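Local coordinates for molybdopterin adenylyltransferase (Pyrococcus furiosus, PDB 4LHB), which catalyses the adenylylation of molybdopterin with ATP, a step in the biosynthesis of the molybdenum cofactor, at residues I106-E109 with S110-L114; L119-G122 with E123-A127; G161-N164 with A165-G169. One frame throughout, in Å; residues are numbered along the deposited sequence.

Three helix starts follow one another along the chain, each a local turn closed within nine consecutive residues; none encloses or crosses another. Contact 1 (106-114) starts the short helix 107-111, which lies with helix 75-87 against one face of the mixed sheet. Contact 2 (119-127) comes next, where the chain leaves the short strand 117-118 and enters helix 121-133. Contact 3 (161-169) leads from the end of strand 153-159 into the long helix 163-184. Contacts 2 and 3 lie on the other face, where Phe125 CE1 comes within 3.3 Å of Ala165 O, whereas contact 1 touches neither, its centre about 17 Å and 19 Å from theirs.

Contact 1 (I106-E109 with S110-L114); sequences ITIE and SIKPL
Ile106 and Ser110 close the first turn of helix 107-111, a short helix of the alpha/beta MoaB/Mog fold that follows the glycine-rich loop through Gly97, Gly98 and Thr99. From the N-cap position, Ile106 offers its carbonyl oxygen to two donors of Ser110. Ser110 N lies 2.7 Å from Ile106 O and almost in line with the carbonyl, although its N-H is bent to 139°. Ser110 OG also donates to Ile106 O, at a modelled 2.4 Å so short that its exact length is doubtful. The hydroxyl gets there because OG stands beside its own backbone N (chi1 -42°), facing back up the turn. CG1 of Ile106 sits between its backbone N and carbonyl carbon (chi1 55°), and its CD1 reaches 3.4 Å from Ser110 OG, a methyl flank to the hydroxyl. On the side facing the sheet, Thr107 and Ile111 run side by side, Thr107 CG2 3.8 Å from Ile111 CD1, and both pack on Thr95 and Ser158 of the sheet. Thr107 OG1 bonds to Gly97 O, tying the helix start to the glycine-rich loop. On another side Ile108 CG2 meets the extended chain of Lys112 at an oblique angle, 4.0 Å from its CD, while Lys112 N binds Ile108 O at 2.9 Å. Glu109 points its carboxylate to a salt bridge with Arg141. Its carbonyl finds no N-H four residues on, for Pro113 stands there, and Pro113 CG and CD each lie 3.2 Å from Glu109 O.

Contact 2 (L119-G122 with E123-A127); sequences LSFG and EVFRA
Arg126 folds back over Gly122, laying one face of its guanidinium across the glycine carbonyl, with Gly122 O 3.3 Å above the centre of the plane. A bend at chi3 (-69°) curls the chain into this position. Lying over the face, the oxygen is poorly placed for the N-H groups of NH1 and instead accepts from Arg126 N at 2.7 Å. Gly122 has no side chain, and one would run into Arg126 NH2. Further round the helix, Phe121 CE2 meets Phe125 CD1 at 3.9 Å, the two side chains crossing at a slant. In the backbone, Phe125 N donates to Phe121 O at 2.8 Å, and Val124 N donates to Ser120 O at 3.3 Å. In the next shell, Phe121 meets the ring of Phe157 and packs on Ile172 and Ile173. Arg126 NE is held by Glu123 OE1 of a neighbouring subunit, while Glu123 OE1 grips Arg126 NE of another. With an alanine in place of Arg126, Glu123 of the neighbouring subunit would probably lose its charged mate and the Gly122 carbonyl its guanidinium cover. Ser120, at the N-cap position, turns its OG to Thr140 O of a neighbouring subunit and makes no capping bond. The arrangement is that of an amphipathic helix start: phenylalanines face the core, and Glu123-Arg126 pairs pass from subunit to subunit, consistent with a cyclic interface within the homohexamer.

Contact 3 (G161-N164 with A165-G169); sequences GSVN and AVKTG. With SO4 (sulfate ion), chain F.
Ser162 has its OG between the backbone N and the carbonyl carbon (chi1 71°), a torsion that turns the hydroxyl oxygen toward the amide of Ala165. Ala165 N donates to Ser162 OG at 3.2 Å, the N-cap bond that opens helix 163-184, and Ala165 CB lies beside the same oxygen. Thr168, with OG1 beside its own N (chi1 -35°), points its hydroxyl back up the helix to Asn164 O, 2.9 Å away. Thr168 N binds that carbonyl oxygen too, at 3.1 Å, and the two donors approach from opposite faces of the carbonyl plane. Val166 N donates to Ser162 O at 2.9 Å, and the Val166 side chain packs on Ser51 and Ile55 of helix 51-60. Just ahead of the cap, Gly161 O accepts from Ser51 OG. Gly161 N donates to sulfate O4 at 3.1 Å in an almost straight bond (167°), and Thr99 N binds the same ion. A side chain on Gly161 would collide with sulfate O1. Two backbone amides thus grip an anion that probably came from the crystallisation liquor; the chemistry is consistent with a place that could receive a phosphate group of a ligand.

Contact 1 (I106-E109 with S110-L114)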
ATOM      1  N   ILE C 106       1.315 -13.938  13.019  1.00 29.41           N
ATOM      2  CA  ILE C 106       0.584 -13.424  11.863  1.00 29.11           C
ATOM      3  C   ILE C 106      -0.686 -12.631  12.199  1.00 28.13           C
ATOM      4  O   ILE C 106      -1.420 -12.236  11.271  1.00 27.29           O
ATOM      5  CB  ILE C 106       0.207 -14.569  10.899  1.00 30.33           C
ATOM      6  CG1 ILE C 106      -0.580 -15.694  11.614  1.00 33.14           C
ATOM      7  CG2 ILE C 106       1.475 -15.137  10.318  1.00 29.30           C
ATOM      8  CD1 ILE C 106      -1.827 -15.276  12.406  1.00 31.15           C
ATOM      9  N   THR C 107      -0.913 -12.357  13.496  1.00 28.21           N
ATOM     10  CA  THR C 107      -2.184 -11.783  13.971  1.00 27.45           C
ATOM     11  C   THR C 107      -2.468 -10.422  13.388  1.00 26.56           C
ATOM     12  O   THR C 107      -3.526 -10.249  12.772  1.00 29.79           O
ATOM     13  CB  THR C 107      -2.289 -11.702  15.523  1.00 28.67           C
ATOM     14  OG1 THR C 107      -2.094 -12.999  16.098  1.00 28.77           O
ATOM     15  CG2 THR C 107      -3.676 -11.206  15.934  1.00 24.48           C
ATOM     16  N   ILE C 108      -1.549  -9.471  13.565  1.00 25.43           N
ATOM     17  CA  ILE C 108      -1.706  -8.146  12.992  1.00 28.05           C
ATOM     18  C   ILE C 108      -1.769  -8.177  11.427  1.00 29.71           C
ATOM     19  O   ILE C 108      -2.644  -7.569  10.795  1.00 27.41           O
ATOM     20  CB  ILE C 108      -0.605  -7.178  13.524  1.00 28.47           C
ATOM     21  CG1 ILE C 108      -0.782  -7.056  15.051  1.00 30.16           C
ATOM     22  CG2 ILE C 108      -0.672  -5.786  12.846  1.00 24.70           C
ATOM     23  CD1 ILE C 108       0.146  -6.067  15.720  1.00 30.87           C
ATOM     24  N   GLU C 109      -0.855  -8.912  10.818  1.00 31.54           N
ATOM     25  CA  GLU C 109      -0.850  -9.064   9.351  1.00 33.20           C
ATOM     26  C   GLU C 109      -2.179  -9.679   8.850  1.00 32.18           C
ATOM     27  O   GLU C 109      -2.674  -9.301   7.807  1.00 29.34           O
ATOM     28  CB  GLU C 109       0.343  -9.915   8.906  1.00 32.19           C
ATOM     29  CG  GLU C 109       1.687  -9.267   9.179  1.00 32.98           C
ATOM     30  CD  GLU C 109       2.217  -9.453  10.609  1.00 39.94           C
ATOM     31  OE1 GLU C 109       1.592 -10.166  11.487  1.00 41.40           O
ATOM     32  OE2 GLU C 109       3.287  -8.851  10.846  1.00 34.73           O
ATOM     33  N   SER C 110      -2.796 -10.576   9.613  1.00 30.68           N
ATOM     34  CA  SER C 110      -4.033 -11.169   9.116  1.00 35.35           C
ATOM     35  C   SER C 110      -5.249 -10.205   9.220  1.00 36.25           C
ATOM     36  O   SER C 110      -6.068 -10.107   8.301  1.00 33.95           O
ATOM     37  CB  SER C 110      -4.293 -12.510   9.816  1.00 36.36           C
ATOM     38  OG  SER C 110      -3.084 -13.251   9.919  1.00 35.55           O
ATOM     39  N   ILE C 111      -5.305  -9.463  10.324  1.00 37.31           N
ATOM     40  CA  ILE C 111      -6.459  -8.629  10.684  1.00 34.64           C
ATOM     41  C   ILE C 111      -6.367  -7.208  10.109  1.00 32.78           C
ATOM     42  O   ILE C 111      -7.270  -6.742   9.441  1.00 31.23           O
ATOM     43  CB  ILE C 111      -6.613  -8.591  12.240  1.00 32.10           C
ATOM     44  CG1 ILE C 111      -7.020  -9.975  12.727  1.00 32.79           C
ATOM     45  CG2 ILE C 111      -7.653  -7.582  12.692  1.00 27.24           C
ATOM     46  CD1 ILE C 111      -6.880 -10.131  14.235  1.00 33.14           C
ATOM     47  N   LYS C 112      -5.269  -6.521  10.362  1.00 35.06           N
ATOM     48  CA  LYS C 112      -5.144  -5.101  10.010  1.00 36.45           C
ATOM     49  C   LYS C 112      -5.629  -4.728   8.612  1.00 35.52           C
ATOM     50  O   LYS C 112      -6.259  -3.706   8.456  1.00 37.85           O
ATOM     51  CB  LYS C 112      -3.698  -4.672  10.191  1.00 38.60           C
ATOM     52  CG  LYS C 112      -3.419  -3.221   9.907  1.00 42.53           C
ATOM     53  CD  LYS C 112      -2.077  -2.815  10.555  1.00 48.73           C
ATOM     54  CE  LYS C 112      -1.579  -1.458  10.062  1.00 50.58           C
ATOM     55  NZ  LYS C 112      -0.427  -0.960  10.849  1.00 52.66           N
ATOM     56  N   PRO C 113      -5.361  -5.559   7.588  1.00 34.46           N
ATOM     57  CA  PRO C 113      -5.823  -5.131   6.275  1.00 32.81           C
ATOM     58  C   PRO C 113      -7.370  -5.099   6.110  1.00 30.03           C
ATOM     59  O   PRO C 113      -7.877  -4.561   5.136  1.00 28.55           O
ATOM     60  CB  PRO C 113      -5.139  -6.142   5.308  1.00 36.96           C
ATOM     61  CG  PRO C 113      -4.190  -6.977   6.133  1.00 36.70           C
ATOM     62  CD  PRO C 113      -4.709  -6.889   7.540  1.00 36.66           C
ATOM     63  N   LEU C 114      -8.114  -5.646   7.055  1.00 28.68           N
ATOM     64  CA  LEU C 114      -9.572  -5.547   7.046  1.00 29.80           C
ATOM     65  C   LEU C 114     -10.169  -4.223   7.636  1.00 29.62           C
ATOM     66  O   LEU C 114     -11.346  -3.889   7.368  1.00 28.51           O
ATOM     67  CB  LEU C 114     -10.172  -6.736   7.802  1.00 31.52           C
ATOM     68  CG  LEU C 114      -9.842  -8.132   7.255  1.00 34.60           C
ATOM     69  CD1 LEU C 114     -10.585  -9.233   8.022  1.00 31.07           C
ATOM     70  CD2 LEU C 114     -10.133  -8.187   5.753  1.00 36.05           C
TER

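Contact 2 (L119-G122 with E123-A127)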
ATOM      1  N   LEU C 119      -7.075   2.810  14.631  1.00 33.32           N
ATOM      2  CA  LEU C 119      -7.061   3.654  15.825  1.00 32.66           C
ATOM      3  C   LEU C 119      -5.622   3.881  16.180  1.00 33.26           C
ATOM      4  O   LEU C 119      -4.771   3.201  15.657  1.00 40.38           O
ATOM      5  CB  LEU C 119      -7.854   3.023  16.975  1.00 28.78           C
ATOM      6  CG  LEU C 119      -9.345   2.753  16.677  1.00 30.79           C
ATOM      7  CD1 LEU C 119     -10.165   2.072  17.796  1.00 28.55           C
ATOM      8  CD2 LEU C 119     -10.031   4.016  16.217  1.00 28.23           C
ATOM      9  N   SER C 120      -5.347   4.851  17.050  1.00 34.16           N
ATOM     10  CA  SER C 120      -3.984   5.094  17.591  1.00 33.61           C
ATOM     11  C   SER C 120      -3.750   4.264  18.868  1.00 33.32           C
ATOM     12  O   SER C 120      -3.015   4.670  19.777  1.00 36.36           O
ATOM     13  CB  SER C 120      -3.814   6.556  17.957  1.00 33.60           C
ATOM     14  OG  SER C 120      -4.494   7.397  17.044  1.00 41.68           O
ATOM     15  N   PHE C 121      -4.390   3.109  18.946  1.00 31.36           N
ATOM     16  CA  PHE C 121      -4.306   2.277  20.120  1.00 30.46           C
ATOM     17  C   PHE C 121      -2.903   1.800  20.463  1.00 30.92           C
ATOM     18  O   PHE C 121      -2.560   1.677  21.634  1.00 29.90           O
ATOM     19  CB  PHE C 121      -5.239   1.101  19.953  1.00 31.16           C
ATOM     20  CG  PHE C 121      -5.216   0.173  21.094  1.00 32.02           C
ATOM     21  CD1 PHE C 121      -6.165   0.279  22.091  1.00 32.10           C
ATOM     22  CD2 PHE C 121      -4.241  -0.801  21.177  1.00 32.49           C
ATOM     23  CE1 PHE C 121      -6.139  -0.579  23.187  1.00 36.16           C
ATOM     24  CE2 PHE C 121      -4.203  -1.671  22.256  1.00 35.75           C
ATOM     25  CZ  PHE C 121      -5.156  -1.559  23.275  1.00 36.68           C
ATOM     26  N   GLY C 122      -2.081   1.535  19.453  1.00 32.59           N
ATOM     27  CA  GLY C 122      -0.759   0.969  19.706  1.00 30.40           C
ATOM     28  C   GLY C 122       0.108   1.977  20.370  1.00 31.64           C
ATOM     29  O   GLY C 122       0.902   1.646  21.252  1.00 33.84           O
ATOM     30  N   GLU C 123      -0.014   3.223  19.914  1.00 36.45           N
ATOM     31  CA  GLU C 123       0.797   4.308  20.463  1.00 35.96           C
ATOM     32  C   GLU C 123       0.470   4.482  21.916  1.00 35.33           C
ATOM     33  O   GLU C 123       1.381   4.587  22.733  1.00 35.86           O
ATOM     34  CB  GLU C 123       0.482   5.623  19.811  1.00 40.05           C
ATOM     35  CG  GLU C 123       0.750   5.731  18.337  1.00 46.14           C
ATOM     36  CD  GLU C 123       0.886   7.187  17.908  1.00 50.47           C
ATOM     37  OE1 GLU C 123       0.646   8.107  18.729  1.00 54.63           O
ATOM     38  OE2 GLU C 123       1.233   7.431  16.742  1.00 52.99           O
ATOM     39  N   VAL C 124      -0.831   4.521  22.228  1.00 32.50           N
ATOM     40  CA  VAL C 124      -1.286   4.720  23.609  1.00 34.02           C
ATOM     41  C   VAL C 124      -0.848   3.548  24.493  1.00 35.19           C
ATOM     42  O   VAL C 124      -0.206   3.738  25.548  1.00 34.99           O
ATOM     43  CB  VAL C 124      -2.801   5.001  23.668  1.00 32.21           C
ATOM     44  CG1 VAL C 124      -3.305   4.814  25.083  1.00 29.08           C
ATOM     45  CG2 VAL C 124      -3.069   6.421  23.121  1.00 29.41           C
ATOM     46  N   PHE C 125      -1.101   2.345  23.987  1.00 34.54           N
ATOM     47  CA  PHE C 125      -0.579   1.116  24.579  1.00 36.20           C
ATOM     48  C   PHE C 125       0.908   1.222  24.845  1.00 36.32           C
ATOM     49  O   PHE C 125       1.372   0.910  25.921  1.00 34.07           O
ATOM     50  CB  PHE C 125      -0.834  -0.117  23.667  1.00 38.28           C
ATOM     51  CG  PHE C 125      -0.490  -1.406  24.316  1.00 39.46           C
ATOM     52  CD1 PHE C 125      -1.455  -2.138  24.965  1.00 45.95           C
ATOM     53  CD2 PHE C 125       0.810  -1.858  24.339  1.00 46.42           C
ATOM     54  CE1 PHE C 125      -1.144  -3.326  25.603  1.00 45.97           C
ATOM     55  CE2 PHE C 125       1.142  -3.022  24.994  1.00 47.15           C
ATOM     56  CZ  PHE C 125       0.156  -3.766  25.611  1.00 49.65           C
ATOM     57  N   ARG C 126       1.667   1.602  23.840  1.00 37.38           N
ATOM     58  CA  ARG C 126       3.094   1.689  24.022  1.00 41.28           C
ATOM     59  C   ARG C 126       3.471   2.756  25.030  1.00 41.88           C
ATOM     60  O   ARG C 126       4.388   2.536  25.821  1.00 43.43           O
ATOM     61  CB  ARG C 126       3.824   1.867  22.672  1.00 43.73           C
ATOM     62  CG  ARG C 126       3.990   0.521  21.973  1.00 44.78           C
ATOM     63  CD  ARG C 126       4.828   0.513  20.707  1.00 42.66           C
ATOM     64  NE  ARG C 126       4.154   1.217  19.633  1.00 38.51           N
ATOM     65  CZ  ARG C 126       3.135   0.739  18.943  1.00 38.95           C
ATOM     66  NH1 ARG C 126       2.647  -0.464  19.194  1.00 46.86           N
ATOM     67  NH2 ARG C 126       2.569   1.487  18.010  1.00 34.63           N
ATOM     68  N   ALA C 127       2.757   3.878  25.054  1.00 44.02           N
ATOM     69  CA  ALA C 127       3.069   4.943  26.042  1.00 44.71           C
ATOM     70  C   ALA C 127       2.851   4.434  27.459  1.00 44.79           C
ATOM     71  O   ALA C 127       3.719   4.581  28.297  1.00 49.69           O
ATOM     72  CB  ALA C 127       2.273   6.216  25.795  1.00 35.48           C
TER

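Contact 3 (G161-N164 with A165-G169)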
ATOM      1  N   GLY C 161       0.632 -11.398  24.037  1.00 31.71           N
ATOM      2  CA  GLY C 161       0.262 -12.644  24.669  1.00 32.87           C
ATOM      3  C   GLY C 161       0.460 -12.641  26.157  1.00 31.96           C
ATOM      4  O   GLY C 161      -0.344 -13.233  26.856  1.00 36.93           O
ATOM      5  N   SER C 162       1.503 -11.986  26.658  1.00 34.13           N
ATOM      6  CA  SER C 162       1.750 -12.010  28.103  1.00 39.95           C
ATOM      7  C   SER C 162       0.572 -11.442  28.914  1.00 43.63           C
ATOM      8  O   SER C 162      -0.138 -10.533  28.450  1.00 46.63           O
ATOM      9  CB  SER C 162       3.031 -11.283  28.479  1.00 40.48           C
ATOM     10  OG  SER C 162       2.908  -9.894  28.321  1.00 46.33           O
ATOM     11  N   VAL C 163       0.350 -12.016  30.099  1.00 46.15           N
ATOM     12  CA  VAL C 163      -0.640 -11.509  31.048  1.00 46.68           C
ATOM     13  C   VAL C 163      -0.425 -10.014  31.381  1.00 44.78           C
ATOM     14  O   VAL C 163      -1.378  -9.263  31.402  1.00 41.79           O
ATOM     15  CB  VAL C 163      -0.640 -12.355  32.343  1.00 49.24           C
ATOM     16  CG1 VAL C 163      -1.065 -11.522  33.571  1.00 43.50           C
ATOM     17  CG2 VAL C 163      -1.504 -13.600  32.150  1.00 45.66           C
ATOM     18  N   ASN C 164       0.814  -9.576  31.587  1.00 45.09           N
ATOM     19  CA  ASN C 164       1.066  -8.159  31.875  1.00 51.50           C
ATOM     20  C   ASN C 164       0.704  -7.221  30.730  1.00 50.53           C
ATOM     21  O   ASN C 164       0.112  -6.150  30.950  1.00 56.71           O
ATOM     22  CB  ASN C 164       2.525  -7.901  32.291  1.00 59.40           C
ATOM     23  CG  ASN C 164       2.813  -8.339  33.729  1.00 68.79           C
ATOM     24  OD1 ASN C 164       1.960  -8.221  34.621  1.00 73.09           O
ATOM     25  ND2 ASN C 164       4.014  -8.862  33.957  1.00 68.02           N
ATOM     26  N   ALA C 165       1.075  -7.611  29.519  1.00 42.66           N
ATOM     27  CA  ALA C 165       0.757  -6.839  28.358  1.00 38.12           C
ATOM     28  C   ALA C 165      -0.753  -6.796  28.266  1.00 39.80           C
ATOM     29  O   ALA C 165      -1.340  -5.744  27.913  1.00 36.90           O
ATOM     30  CB  ALA C 165       1.378  -7.454  27.110  1.00 36.35           C
ATOM     31  N   VAL C 166      -1.409  -7.910  28.601  1.00 36.91           N
ATOM     32  CA  VAL C 166      -2.859  -7.921  28.496  1.00 37.77           C
ATOM     33  C   VAL C 166      -3.566  -6.989  29.505  1.00 42.98           C
ATOM     34  O   VAL C 166      -4.564  -6.322  29.178  1.00 44.02           O
ATOM     35  CB  VAL C 166      -3.404  -9.325  28.560  1.00 35.99           C
ATOM     36  CG1 VAL C 166      -4.885  -9.281  28.865  1.00 35.68           C
ATOM     37  CG2 VAL C 166      -3.135  -9.991  27.230  1.00 33.38           C
ATOM     38  N   LYS C 167      -3.017  -6.885  30.710  1.00 48.78           N
ATOM     39  CA  LYS C 167      -3.609  -6.024  31.740  1.00 45.66           C
ATOM     40  C   LYS C 167      -3.468  -4.564  31.352  1.00 41.07           C
ATOM     41  O   LYS C 167      -4.414  -3.809  31.522  1.00 39.72           O
ATOM     42  CB  LYS C 167      -2.974  -6.265  33.106  1.00 48.05           C
ATOM     43  CG  LYS C 167      -3.380  -7.556  33.796  1.00 49.99           C
ATOM     44  CD  LYS C 167      -2.560  -7.806  35.079  1.00 57.42           C
ATOM     45  CE  LYS C 167      -2.552  -6.590  36.027  1.00 57.83           C
ATOM     46  NZ  LYS C 167      -2.080  -6.938  37.402  1.00 66.03           N
ATOM     47  N   THR C 168      -2.318  -4.166  30.809  1.00 35.90           N
ATOM     48  CA  THR C 168      -2.170  -2.790  30.349  1.00 35.76           C
ATOM     49  C   THR C 168      -3.158  -2.506  29.222  1.00 37.01           C
ATOM     50  O   THR C 168      -3.779  -1.448  29.197  1.00 40.27           O
ATOM     51  CB  THR C 168      -0.751  -2.491  29.863  1.00 40.17           C
ATOM     52  OG1 THR C 168       0.201  -3.226  30.650  1.00 48.33           O
ATOM     53  CG2 THR C 168      -0.434  -1.018  29.992  1.00 44.85           C
ATOM     54  N   GLY C 169      -3.349  -3.454  28.303  1.00 34.07           N
ATOM     55  CA  GLY C 169      -4.360  -3.280  27.239  1.00 34.40           C
ATOM     56  C   GLY C 169      -5.803  -3.167  27.738  1.00 33.88           C
ATOM     57  O   GLY C 169      -6.633  -2.353  27.245  1.00 27.16           O
TER
HETATM   58  S   SO4 F 201       3.000 -12.170  21.449  1.00 51.28           S
HETATM   59  O1  SO4 F 201       2.745 -13.559  21.869  1.00 47.42           O
HETATM   60  O2  SO4 F 201       4.126 -12.062  20.505  1.00 60.17           O
HETATM   61  O3  SO4 F 201       1.802 -11.696  20.710  1.00 58.63           O
HETATM   62  O4  SO4 F 201       3.344 -11.315  22.629  1.00 56.01           O